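Local coordinates for cytolethal distending toxin protein B (PDB 1SR4), which is the DNase I-like subunit of a tripartite bacterial genotoxin and probably acts as a nuclease that damages host-cell DNA, at residues N24-V27 against R28-L31. Numbering follows the deposited sequence.
Sequences NINV and RQLL
Arg28 reaches back one helical turn to Asn24, and its NH1 donates to Asn24 OD1 at 2.9 Å with an N-H...O angle of 154°. The oxygen lies at the guanidinium edge, close to that group's plane, while the amide and guanidinium planes are turned 31° apart. The Arg28 chain runs straight through chi2 and then bends at chi3 (74°), which turns NH1 back to this oxygen. The amide is also fixed from its other end, because Asn24 ND2 bonds Glu20 one turn earlier. Val27 and Leu31 have the same i to i+4 spacing but meet through apolar branches: the two side chains run alongside each other in a common direction, with Val27 CG1 3.8 Å from Leu31 CD1. Val27 CG1 is anti to the backbone N, which places that methyl beside Leu31.

The segment lies on helix 20-31, the crossover of the beta-alpha-beta unit that links parallel neighbours 7-11 and 39-43 in the DNase I-like fold. Val27 and Leu30 pack on Trp10 and Leu40 of those strands, whereas Arg28 touches Pro99 of the CdtC chain and Val205 of the CdtA chain. Around the pi-type turn at 24-27, a water lies 3.1 Å from Asn24 O, to which it may donate, and accepts from Gln29 NE2 at 3.3 Å. Regular i to i+4 bonding is seen at Leu30 N to Asn26 O, 3.0 Å. The amides of Asn26 and Gln29 are tied to the 245-249 segment: Asn26 OD1 bonds Thr249 OG1, and Gln29 OE1 accepts from Arg245 N.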
ATOM      1  N   ASN B  24      -3.771  -2.267   8.647  1.00  9.26           N
ATOM      2  CA  ASN B  24      -4.359  -0.946   8.835  1.00 10.10           C
ATOM      3  C   ASN B  24      -3.665   0.211   8.159  1.00 11.80           C
ATOM      4  O   ASN B  24      -4.271   1.264   7.970  1.00 10.85           O
ATOM      5  CB  ASN B  24      -4.565  -0.679  10.315  1.00 10.78           C
ATOM      6  CG  ASN B  24      -5.672  -1.538  10.883  1.00 14.72           C
ATOM      7  OD1 ASN B  24      -6.825  -1.445  10.446  1.00 15.02           O
ATOM      8  ND2 ASN B  24      -5.332  -2.402  11.827  1.00 16.46           N
ATOM      9  N   ILE B  25      -2.404   0.020   7.782  1.00  8.18           N
ATOM     10  CA  ILE B  25      -1.690   1.061   7.060  1.00  8.79           C
ATOM     11  C   ILE B  25      -1.841   0.793   5.554  1.00 11.54           C
ATOM     12  O   ILE B  25      -2.575   1.504   4.857  1.00 12.75           O
ATOM     13  CB  ILE B  25      -0.189   1.084   7.433  1.00  8.20           C
ATOM     14  CG1 ILE B  25      -0.042   1.510   8.899  1.00  9.26           C
ATOM     15  CG2 ILE B  25       0.600   2.036   6.485  1.00  8.39           C
ATOM     16  CD1 ILE B  25       1.378   1.399   9.433  1.00  8.49           C
ATOM     17  N   ASN B  26      -1.203  -0.266   5.056  1.00 10.87           N
ATOM     18  CA  ASN B  26      -1.235  -0.542   3.621  1.00  8.92           C
ATOM     19  C   ASN B  26      -2.471  -1.218   3.006  1.00 10.94           C
ATOM     20  O   ASN B  26      -2.993  -0.741   1.988  1.00  9.09           O
ATOM     21  CB  ASN B  26       0.015  -1.327   3.237  1.00 10.42           C
ATOM     22  CG  ASN B  26       1.291  -0.596   3.608  1.00 10.56           C
ATOM     23  OD1 ASN B  26       2.087  -1.080   4.408  1.00  9.70           O
ATOM     24  ND2 ASN B  26       1.487   0.584   3.031  1.00  8.63           N
ATOM     25  N   VAL B  27      -2.936  -2.326   3.579  1.00  9.15           N
ATOM     26  CA  VAL B  27      -4.109  -2.970   2.995  1.00  9.27           C
ATOM     27  C   VAL B  27      -5.291  -1.998   2.920  1.00  8.98           C
ATOM     28  O   VAL B  27      -5.980  -1.965   1.916  1.00  9.72           O
ATOM     29  CB  VAL B  27      -4.520  -4.235   3.763  1.00  9.35           C
ATOM     30  CG1 VAL B  27      -5.819  -4.812   3.178  1.00  6.35           C
ATOM     31  CG2 VAL B  27      -3.419  -5.277   3.648  1.00  7.83           C
ATOM     32  N   ARG B  28      -5.514  -1.195   3.960  1.00  9.07           N
ATOM     33  CA  ARG B  28      -6.612  -0.234   3.917  1.00 11.13           C
ATOM     34  C   ARG B  28      -6.443   0.738   2.748  1.00  9.93           C
ATOM     35  O   ARG B  28      -7.398   1.052   2.054  1.00 10.01           O
ATOM     36  CB  ARG B  28      -6.701   0.555   5.227  1.00 14.12           C
ATOM     37  CG  ARG B  28      -6.937  -0.313   6.460  1.00 19.74           C
ATOM     38  CD  ARG B  28      -7.010   0.529   7.735  1.00 22.61           C
ATOM     39  NE  ARG B  28      -8.263   1.244   7.780  1.00 26.85           N
ATOM     40  CZ  ARG B  28      -9.262   0.949   8.593  1.00 22.85           C
ATOM     41  NH1 ARG B  28      -9.158  -0.042   9.460  1.00 26.43           N
ATOM     42  NH2 ARG B  28     -10.382   1.622   8.489  1.00 26.72           N
ATOM     43  N   GLN B  29      -5.230   1.218   2.522  1.00  7.75           N
ATOM     44  CA  GLN B  29      -5.011   2.144   1.418  1.00  9.40           C
ATOM     45  C   GLN B  29      -5.197   1.493   0.042  1.00 10.61           C
ATOM     46  O   GLN B  29      -5.644   2.151  -0.905  1.00 10.07           O
ATOM     47  CB  GLN B  29      -3.613   2.795   1.553  1.00 11.71           C
ATOM     48  CG  GLN B  29      -3.550   3.801   2.720  1.00 11.32           C
ATOM     49  CD  GLN B  29      -2.136   4.283   3.085  1.00 15.30           C
ATOM     50  OE1 GLN B  29      -1.182   4.099   2.325  1.00 14.92           O
ATOM     51  NE2 GLN B  29      -2.011   4.926   4.262  1.00 14.77           N
ATOM     52  N   LEU B  30      -4.883   0.205  -0.083  1.00  9.03           N
ATOM     53  CA  LEU B  30      -5.036  -0.470  -1.373  1.00 10.99           C
ATOM     54  C   LEU B  30      -6.511  -0.623  -1.762  1.00 10.04           C
ATOM     55  O   LEU B  30      -6.854  -0.726  -2.947  1.00  9.59           O
ATOM     56  CB  LEU B  30      -4.372  -1.862  -1.339  1.00  7.28           C
ATOM     57  CG  LEU B  30      -2.863  -1.878  -1.035  1.00 11.50           C
ATOM     58  CD1 LEU B  30      -2.381  -3.324  -1.063  1.00  9.14           C
ATOM     59  CD2 LEU B  30      -2.071  -1.041  -2.054  1.00  7.56           C
ATOM     60  N   LEU B  31      -7.378  -0.647  -0.758  1.00  9.21           N
ATOM     61  CA  LEU B  31      -8.815  -0.814  -0.998  1.00 11.97           C
ATOM     62  C   LEU B  31      -9.641   0.477  -1.089  1.00 12.28           C
ATOM     63  O   LEU B  31     -10.793   0.441  -1.498  1.00 14.52           O
ATOM     64  CB  LEU B  31      -9.406  -1.690   0.116  1.00 10.30           C
ATOM     65  CG  LEU B  31      -8.848  -3.111   0.233  1.00 12.28           C
ATOM     66  CD1 LEU B  31      -9.129  -3.682   1.625  1.00 12.63           C
ATOM     67  CD2 LEU B  31      -9.455  -3.978  -0.851  1.00 13.41           C
TER
HETATM   68  O   HOH W   1      -4.367   3.778   6.185  1.00 15.86           O
HETATM   69  O   HOH W   2       0.532   2.454   1.589  1.00 37.37           O